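Local coordinates for SorB (Sorangium cellulosum, PDB 6B2V), which forms part of the assembly line for the polyketide antibiotic sorangicin, here as the pyran synthase domain of module nine, which probably closes a pyran ring, at residues 187-192 with 248-253; 45-50 with 100-105; 88-93 with 124-129. All coordinates share one frame; numbering follows the deposited sequence.

In the fold
All three contacts join neighbouring antiparallel strands of a dehydratase-like double hotdog: contact 1 in the C-terminal hotdog, contacts 2 and 3 in the N-terminal one, on the opposite side of the chain's centre. Contact 1 is the most enclosed, with no exposed residue, and adds a buried His-carboxylate hydrogen bond to its ladder. Contacts 2 and 3 each turn one largely apolar face towards helix 64-77, while charged side chains, Glu102 and Arg104 or Arg127, stand on the other. Their centres lie about 16 Å apart, and they meet where Leu103 CD1 packs on His125 CD2 at 3.6 Å. Contact 2 relies on a regular ladder, whereas contact 3 has a short one that runs into a loop held by a histidine.

Contact 1 of 3, residues 187-192 with 248-253; sequences EALASL and GAYVHA
Glu187 and His252 both throw CG to the side opposite their backbone nitrogens (chi1 -178° and -177°), and with the glutamate chain extended beyond CG the carboxylate arrives at the edge of the imidazole. His252 NE2 donates to Glu187 OE2 over 2.6 Å in a nearly straight bond. The oxygen lies close to the ring plane and receives the proton on its anti lone pair, while the carboxylate itself is turned 35° from the ring. Glu187 OE1 forms a salt bridge with Arg153, so this buried group is gripped at both oxygens; glutamate has the reach to serve both partners.

Strands 187-192 and 250-253 form an antiparallel ladder of the C-terminal hotdog fold, where 187-192 also pairs with strand 178-183. One face carries small or beta-branched apolar residues, Ala188 beside Ala253 and Ala190 beside Val251, whose CB atoms lie 4.2 Å apart in the latter pair; the alanines leave room for Val251, which touches Val270 of strand 267-273. On the other face, which is packed against helix 147-152, Leu189 CD1 meets Tyr250 CD1 obliquely at 4.0 Å, and Ser191 CB comes within 3.7 Å of Tyr250 CE1. The serine hydroxyl turns to Ser180 for its hydrogen bond. Ala249 and Tyr250 form a classic beta bulge opposite Val273; beside it Leu192 N donates to Ala249 O at 2.9 Å, and Leu192 CD1 rests 3.9 Å from Val251 CG2.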
loop_
_atom_site.group_PDB
_atom_site.type_symbol
_atom_site.label_atom_id
_atom_site.label_comp_id
_atom_site.label_asym_id
_atom_site.label_seq_id
_atom_site.Cartn_x
_atom_site.Cartn_y
_atom_site.Cartn_z
ATOM N N GLU A 187 -8.939 8.477 14.843
ATOM C CA GLU A 187 -9.140 7.098 14.485
ATOM C C GLU A 187 -10.253 6.993 13.422
ATOM O O GLU A 187 -11.137 7.750 13.363
ATOM C CB GLU A 187 -9.503 6.293 15.769
ATOM C CG GLU A 187 -9.733 4.798 15.698
ATOM C CD GLU A 187 -9.881 4.187 17.080
ATOM O OE1 GLU A 187 -10.301 4.886 17.971
ATOM O OE2 GLU A 187 -9.573 3.017 17.231
ATOM N N ALA A 188 -10.101 5.992 12.572
ATOM C CA ALA A 188 -11.076 5.735 11.540
ATOM C C ALA A 188 -11.315 4.236 11.294
ATOM O O ALA A 188 -10.455 3.461 11.411
ATOM C CB ALA A 188 -10.633 6.377 10.238
ATOM N N LEU A 189 -12.546 3.936 10.958
ATOM C CA LEU A 189 -12.961 2.604 10.619
ATOM C C LEU A 189 -13.807 2.595 9.330
ATOM O O LEU A 189 -14.820 3.200 9.223
ATOM C CB LEU A 189 -13.737 2.002 11.769
ATOM C CG LEU A 189 -14.136 0.546 11.653
ATOM C CD1 LEU A 189 -12.971 -0.388 11.844
ATOM C CD2 LEU A 189 -15.273 0.237 12.619
ATOM N N ALA A 190 -13.296 1.842 8.378
ATOM C CA ALA A 190 -13.972 1.666 7.096
ATOM C C ALA A 190 -14.431 0.233 6.935
ATOM O O ALA A 190 -13.713 -0.629 7.224
ATOM C CB ALA A 190 -13.047 1.985 5.936
ATOM N N SER A 191 -15.670 0.058 6.514
ATOM C CA SER A 191 -16.133 -1.271 6.192
ATOM C C SER A 191 -15.885 -1.513 4.693
ATOM O O SER A 191 -15.899 -0.612 3.929
ATOM C CB SER A 191 -17.562 -1.503 6.572
ATOM O OG SER A 191 -18.362 -0.791 5.724
ATOM N N LEU A 192 -15.622 -2.765 4.347
ATOM C CA LEU A 192 -15.296 -3.136 2.984
ATOM C C LEU A 192 -16.240 -4.132 2.377
ATOM O O LEU A 192 -16.757 -4.937 3.041
ATOM C CB LEU A 192 -13.936 -3.815 2.918
ATOM C CG LEU A 192 -12.783 -3.031 3.485
ATOM C CD1 LEU A 192 -11.537 -3.872 3.384
ATOM C CD2 LEU A 192 -12.571 -1.676 2.846
ATOM N N GLY A 248 -10.623 -9.388 3.532
ATOM C CA GLY A 248 -10.856 -8.149 4.224
ATOM C C GLY A 248 -12.286 -7.689 4.411
ATOM O O GLY A 248 -13.090 -7.776 3.528
ATOM N N ALA A 249 -12.534 -7.194 5.627
ATOM C CA ALA A 249 -13.822 -6.673 5.951
ATOM C C ALA A 249 -13.805 -5.268 6.557
ATOM O O ALA A 249 -14.776 -4.588 6.436
ATOM C CB ALA A 249 -14.556 -7.616 6.872
ATOM N N TYR A 250 -12.716 -4.903 7.225
ATOM C CA TYR A 250 -12.605 -3.576 7.819
ATOM C C TYR A 250 -11.188 -3.046 7.715
ATOM O O TYR A 250 -10.281 -3.787 7.698
ATOM C CB TYR A 250 -12.972 -3.587 9.330
ATOM C CG TYR A 250 -14.411 -3.815 9.618
ATOM C CD1 TYR A 250 -15.252 -2.771 9.609
ATOM C CD2 TYR A 250 -14.923 -5.045 9.881
ATOM C CE1 TYR A 250 -16.571 -2.911 9.849
ATOM C CE2 TYR A 250 -16.294 -5.201 10.114
ATOM C CZ TYR A 250 -17.088 -4.108 10.073
ATOM O OH TYR A 250 -18.456 -4.101 10.343
ATOM N N VAL A 251 -11.056 -1.732 7.684
ATOM C CA VAL A 251 -9.779 -1.046 7.700
ATOM C C VAL A 251 -9.839 -0.114 8.939
ATOM O O VAL A 251 -10.724 0.631 9.062
ATOM C CB VAL A 251 -9.569 -0.243 6.426
ATOM C CG1 VAL A 251 -8.325 0.604 6.514
ATOM C CG2 VAL A 251 -9.434 -1.143 5.231
ATOM N N HIS A 252 -8.841 -0.236 9.796
ATOM C CA HIS A 252 -8.698 0.489 11.037
ATOM C C HIS A 252 -7.418 1.291 11.014
ATOM O O HIS A 252 -6.403 0.765 11.097
ATOM C CB HIS A 252 -8.655 -0.495 12.194
ATOM C CG HIS A 252 -8.576 0.154 13.544
ATOM N ND1 HIS A 252 -7.830 -0.352 14.576
ATOM C CD2 HIS A 252 -9.126 1.294 14.005
ATOM C CE1 HIS A 252 -7.937 0.452 15.613
ATOM N NE2 HIS A 252 -8.756 1.435 15.302
ATOM N N ALA A 253 -7.590 2.596 10.941
ATOM C CA ALA A 253 -6.516 3.562 10.903
ATOM C C ALA A 253 -6.535 4.503 12.092
ATOM O O ALA A 253 -7.544 4.913 12.529
ATOM C CB ALA A 253 -6.684 4.446 9.674
HETATM O O HOH W 1 -15.899 -7.764 3.176
#

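Contact 2 of 3, residues 45-50 with 100-105; sequences AAVFDG and ACELRV
The Phe48 ring presents an edge to Leu103, whose CB lies near the ring plane, 4.0 Å from Phe48 CE2; Cys101 O approaches the same ring obliquely and less closely. Phe48 CG stands opposite its own carbonyl carbon (chi1 -54°), which lays the ring alongside the neighbouring strand. Phe62 makes an edge-to-face stack with it, and Leu103 continues inward to Tyr67 and Met70 of helix 64-77, so a bulky aromatic and a branched aliphatic chain suit this buried face.

The flat polar groups belong to the other face. Glu102, with an extended chain, passes its carboxylate beside Ala45, where OE2 is 3.9 Å from Ala45 CB. Its OE1 makes a long salt bridge of 3.7 Å with Arg104 NH2, two residues further along the same strand, and OE2 has a weak, distant ion pair with Arg33. Such loose pairing fits charged side chains near the surface.

Strands 45-48 and 101-105 are antiparallel neighbours in the N-terminal hotdog fold, whose long helix packs against the sheet. Ala46 and Leu103 exchange two hydrogen bonds, Leu103 N to Ala46 O being 2.8 Å, and Phe48 and Cys101 exchange two more. Between these rungs the Val47-Glu102 pair brings Val47 CG2 to 4.1 Å from Glu102 CB. The other valine methyl, CG1, lies 4.0 Å from Ala100 CB. Where the strand gives out, Asp49 CB packs at 4.0 Å on the same Ala100 methyl, while Asp49 OD1 accepts from Ala51 N, two residues on, in an Asx turn.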
loop_
_atom_site.group_PDB
_atom_site.type_symbol
_atom_site.label_atom_id
_atom_site.label_comp_id
_atom_site.label_asym_id
_atom_site.label_seq_id
_atom_site.Cartn_x
_atom_site.Cartn_y
_atom_site.Cartn_z
ATOM N N ALA A 45 11.886 -6.961 -14.582
ATOM C CA ALA A 45 11.286 -5.888 -15.312
ATOM C C ALA A 45 9.897 -6.167 -15.840
ATOM O O ALA A 45 9.519 -7.270 -15.948
ATOM C CB ALA A 45 12.208 -5.497 -16.446
ATOM N N ALA A 46 9.154 -5.097 -16.080
ATOM C CA ALA A 46 7.856 -5.115 -16.682
ATOM C C ALA A 46 7.647 -3.857 -17.512
ATOM O O ALA A 46 8.121 -2.847 -17.193
ATOM C CB ALA A 46 6.763 -5.231 -15.620
ATOM N N VAL A 47 6.887 -3.969 -18.574
ATOM C CA VAL A 47 6.542 -2.844 -19.398
ATOM C C VAL A 47 5.043 -2.598 -19.304
ATOM O O VAL A 47 4.313 -3.479 -19.454
ATOM C CB VAL A 47 6.857 -3.120 -20.871
ATOM C CG1 VAL A 47 6.424 -1.967 -21.714
ATOM C CG2 VAL A 47 8.330 -3.366 -21.030
ATOM N N PHE A 48 4.651 -1.371 -19.048
ATOM C CA PHE A 48 3.273 -0.982 -18.939
ATOM C C PHE A 48 2.919 0.011 -19.999
ATOM O O PHE A 48 3.685 0.844 -20.325
ATOM C CB PHE A 48 3.010 -0.371 -17.576
ATOM C CG PHE A 48 3.419 -1.247 -16.451
ATOM C CD1 PHE A 48 2.616 -2.273 -16.048
ATOM C CD2 PHE A 48 4.607 -1.083 -15.831
ATOM C CE1 PHE A 48 2.990 -3.093 -15.041
ATOM C CE2 PHE A 48 4.984 -1.908 -14.814
ATOM C CZ PHE A 48 4.174 -2.928 -14.417
ATOM N N ASP A 49 1.772 -0.177 -20.586
ATOM C CA ASP A 49 1.286 0.714 -21.616
ATOM C C ASP A 49 0.196 1.677 -21.229
ATOM O O ASP A 49 -0.145 2.508 -21.985
ATOM C CB ASP A 49 0.910 -0.035 -22.888
ATOM C CG ASP A 49 -0.278 -0.914 -22.730
ATOM O OD1 ASP A 49 -0.963 -0.871 -21.737
ATOM O OD2 ASP A 49 -0.505 -1.672 -23.635
ATOM N N GLY A 50 -0.286 1.591 -20.014
ATOM C CA GLY A 50 -1.324 2.480 -19.579
ATOM C C GLY A 50 -2.743 1.984 -19.718
ATOM O O GLY A 50 -3.658 2.591 -19.216
ATOM N N ALA A 100 4.257 3.604 -23.681
ATOM C CA ALA A 100 4.628 2.572 -22.734
ATOM C C ALA A 100 5.989 2.860 -22.072
ATOM O O ALA A 100 6.757 3.600 -22.569
ATOM C CB ALA A 100 4.680 1.242 -23.372
ATOM N N CYS A 101 6.217 2.276 -20.895
ATOM C CA CYS A 101 7.438 2.448 -20.127
ATOM C C CYS A 101 7.821 1.189 -19.389
ATOM O O CYS A 101 6.991 0.473 -18.909
ATOM C CB CYS A 101 7.231 3.561 -19.106
ATOM S SG CYS A 101 8.700 4.320 -18.369
ATOM N N GLU A 102 9.105 0.970 -19.253
ATOM C CA GLU A 102 9.577 -0.152 -18.512
ATOM C C GLU A 102 9.860 0.246 -17.079
ATOM O O GLU A 102 10.298 1.296 -16.837
ATOM C CB GLU A 102 10.862 -0.681 -19.133
ATOM C CG GLU A 102 11.507 -1.845 -18.405
ATOM C CD GLU A 102 12.978 -2.122 -18.773
ATOM O OE1 GLU A 102 13.882 -1.409 -18.391
ATOM O OE2 GLU A 102 13.231 -3.093 -19.387
ATOM N N LEU A 103 9.551 -0.633 -16.154
ATOM C CA LEU A 103 9.867 -0.449 -14.754
ATOM C C LEU A 103 10.742 -1.614 -14.348
ATOM O O LEU A 103 10.433 -2.713 -14.682
ATOM C CB LEU A 103 8.600 -0.422 -13.917
ATOM C CG LEU A 103 8.631 0.261 -12.587
ATOM C CD1 LEU A 103 9.109 1.668 -12.667
ATOM C CD2 LEU A 103 7.244 0.244 -12.008
ATOM N N ARG A 104 11.802 -1.322 -13.630
ATOM C CA ARG A 104 12.738 -2.327 -13.184
ATOM C C ARG A 104 12.884 -2.319 -11.694
ATOM O O ARG A 104 12.822 -1.303 -11.128
ATOM C CB ARG A 104 14.099 -2.090 -13.832
ATOM C CG ARG A 104 15.126 -3.141 -13.520
ATOM C CD ARG A 104 16.494 -2.815 -14.082
ATOM N NE ARG A 104 16.484 -2.532 -15.507
ATOM C CZ ARG A 104 17.494 -1.932 -16.122
ATOM N NH1 ARG A 104 18.532 -1.538 -15.433
ATOM N NH2 ARG A 104 17.465 -1.693 -17.405
ATOM N N VAL A 105 12.997 -3.492 -11.097
ATOM C CA VAL A 105 13.206 -3.591 -9.688
ATOM C C VAL A 105 14.448 -4.418 -9.470
ATOM O O VAL A 105 14.540 -5.478 -9.969
ATOM C CB VAL A 105 11.977 -4.172 -8.953
ATOM C CG1 VAL A 105 11.589 -5.507 -9.488
ATOM C CG2 VAL A 105 12.222 -4.266 -7.479
#

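Contact 3 of 3, residues 88-93 with 124-129; sequences ALWISP and VHARGL
His125, Arg127 and Leu89 bury the most surface here, in two quite different ways. His125 ND1 donates to Ser92 O over 2.9 Å: the acceptor sits exactly in the plane of the imidazole, yet the donor stands 51° above the plane of the carbonyl. A chi1 of -54°, with CG beside the backbone N, swings the ring out to the loop after strand 88-90. Histidine suits the place because its two ring nitrogens can serve two partners, ND1 the Ser92 carbonyl and NE2 Ser120 OG.

Arg127 and Leu89 form a hydrogen-bonded antiparallel pair, and their side chains cross on one face of the sheet. Leu89 CD2 is centred over one face of the guanidinium, 3.6 Å from Arg127 CZ. The long aliphatic stem of arginine also runs beside leucine, with Arg127 CG 4.0 Å from Leu89 CB. On the other face Trp90 CD1 and Ala126 CB are 4.1 Å apart, next to helix 64-77.

In this N-terminal hotdog His125 and Ala126 make a classic beta bulge opposite Val118 of strand 113-120, the neighbour on the other side of 124-129. At the bulge Ile91 N donates to His125 O at 2.8 Å, and beyond it Ser92 N to Val124 O at 3.2 Å, while one water donates to both Ser92 O and His125 O. With both imidazole nitrogens engaged, the ring's rotation is probably fixed, and side chain and water together tie the loop to the strand where regular pairing stops.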
loop_
_atom_site.group_PDB
_atom_site.type_symbol
_atom_site.label_atom_id
_atom_site.label_comp_id
_atom_site.label_asym_id
_atom_site.label_seq_id
_atom_site.Cartn_x
_atom_site.Cartn_y
_atom_site.Cartn_z
ATOM N N ALA A 88 10.000 1.536 3.613
ATOM C CA ALA A 88 9.627 1.868 2.280
ATOM C C ALA A 88 9.603 3.387 2.108
ATOM O O ALA A 88 9.277 4.082 3.004
ATOM C CB ALA A 88 8.273 1.281 1.955
ATOM N N LEU A 89 10.050 3.803 0.938
ATOM C CA LEU A 89 10.110 5.166 0.528
ATOM C C LEU A 89 9.633 5.294 -0.879
ATOM O O LEU A 89 9.882 4.479 -1.668
ATOM C CB LEU A 89 11.553 5.697 0.635
ATOM C CG LEU A 89 11.917 7.066 0.058
ATOM C CD1 LEU A 89 11.301 8.132 0.922
ATOM C CD2 LEU A 89 13.432 7.177 0.034
ATOM N N TRP A 90 8.900 6.352 -1.140
ATOM C CA TRP A 90 8.437 6.616 -2.469
ATOM C C TRP A 90 9.040 7.962 -2.916
ATOM O O TRP A 90 8.947 8.918 -2.234
ATOM C CB TRP A 90 6.918 6.635 -2.543
ATOM C CG TRP A 90 6.292 5.274 -2.354
ATOM C CD1 TRP A 90 6.007 4.389 -3.303
ATOM C CD2 TRP A 90 5.890 4.693 -1.131
ATOM N NE1 TRP A 90 5.450 3.264 -2.760
ATOM C CE2 TRP A 90 5.391 3.438 -1.414
ATOM C CE3 TRP A 90 5.954 5.096 0.190
ATOM C CZ2 TRP A 90 4.921 2.622 -0.440
ATOM C CZ3 TRP A 90 5.496 4.317 1.127
ATOM C CH2 TRP A 90 4.951 3.077 0.814
ATOM N N ILE A 91 9.648 7.952 -4.075
ATOM C CA ILE A 91 10.337 9.126 -4.599
ATOM C C ILE A 91 9.646 9.826 -5.765
ATOM O O ILE A 91 8.860 10.678 -5.536
ATOM C CB ILE A 91 11.775 8.749 -4.928
ATOM C CG1 ILE A 91 12.424 8.076 -3.726
ATOM C CG2 ILE A 91 12.603 9.980 -5.242
ATOM C CD1 ILE A 91 12.453 6.573 -3.759
ATOM N N SER A 92 9.874 9.438 -6.986
ATOM C CA SER A 92 9.269 10.117 -8.112
ATOM C C SER A 92 8.008 9.415 -8.581
ATOM O O SER A 92 8.001 8.258 -8.647
ATOM C CB SER A 92 10.207 10.119 -9.312
ATOM O OG SER A 92 11.338 10.851 -9.025
ATOM N N PRO A 93 6.984 10.170 -8.892
ATOM C CA PRO A 93 5.775 9.593 -9.423
ATOM C C PRO A 93 5.997 9.095 -10.845
ATOM O O PRO A 93 6.801 9.629 -11.556
ATOM C CB PRO A 93 4.801 10.757 -9.463
ATOM C CG PRO A 93 5.450 11.880 -8.797
ATOM C CD PRO A 93 6.902 11.612 -8.747
ATOM N N VAL A 124 14.281 7.206 -9.869
ATOM C CA VAL A 124 13.989 6.223 -8.866
ATOM C C VAL A 124 12.590 6.518 -8.331
ATOM O O VAL A 124 12.250 7.608 -8.055
ATOM C CB VAL A 124 15.023 6.219 -7.781
ATOM C CG1 VAL A 124 14.632 5.295 -6.647
ATOM C CG2 VAL A 124 16.358 5.824 -8.373
ATOM N N HIS A 125 11.771 5.482 -8.280
ATOM C CA HIS A 125 10.388 5.631 -7.836
ATOM C C HIS A 125 10.071 5.130 -6.440
ATOM O O HIS A 125 9.298 5.703 -5.743
ATOM C CB HIS A 125 9.454 4.949 -8.855
ATOM C CG HIS A 125 9.646 5.429 -10.256
ATOM N ND1 HIS A 125 9.279 6.684 -10.659
ATOM C CD2 HIS A 125 10.225 4.853 -11.327
ATOM C CE1 HIS A 125 9.604 6.847 -11.918
ATOM N NE2 HIS A 125 10.186 5.751 -12.347
ATOM N N ALA A 126 10.738 4.053 -6.055
ATOM C CA ALA A 126 10.539 3.468 -4.780
ATOM C C ALA A 126 11.736 2.650 -4.337
ATOM O O ALA A 126 12.429 2.149 -5.127
ATOM C CB ALA A 126 9.308 2.571 -4.834
ATOM N N ARG A 127 11.890 2.522 -3.044
ATOM C CA ARG A 127 12.880 1.679 -2.444
ATOM C C ARG A 127 12.426 1.215 -1.080
ATOM O O ARG A 127 11.538 1.721 -0.504
ATOM C CB ARG A 127 14.220 2.372 -2.328
ATOM C CG ARG A 127 14.290 3.341 -1.197
ATOM C CD ARG A 127 15.647 3.938 -1.042
ATOM N NE ARG A 127 15.827 4.440 0.290
ATOM C CZ ARG A 127 16.548 5.503 0.559
ATOM N NH1 ARG A 127 17.110 6.127 -0.449
ATOM N NH2 ARG A 127 16.675 5.923 1.791
ATOM N N GLY A 128 13.072 0.194 -0.604
ATOM C CA GLY A 128 12.771 -0.336 0.681
ATOM C C GLY A 128 13.506 -1.621 0.976
ATOM O O GLY A 128 14.370 -1.980 0.259
ATOM N N LEU A 129 13.057 -2.294 2.024
ATOM C CA LEU A 129 13.670 -3.531 2.452
ATOM C C LEU A 129 12.668 -4.672 2.488
ATOM O O LEU A 129 11.680 -4.542 3.076
ATOM C CB LEU A 129 14.203 -3.392 3.863
ATOM C CG LEU A 129 15.292 -2.384 4.168
ATOM C CD1 LEU A 129 15.502 -2.279 5.663
ATOM C CD2 LEU A 129 16.587 -2.770 3.499
HETATM O O HOH W 2 6.719 6.845 -6.549
HETATM O O HOH W 3 14.167 9.960 -8.620
#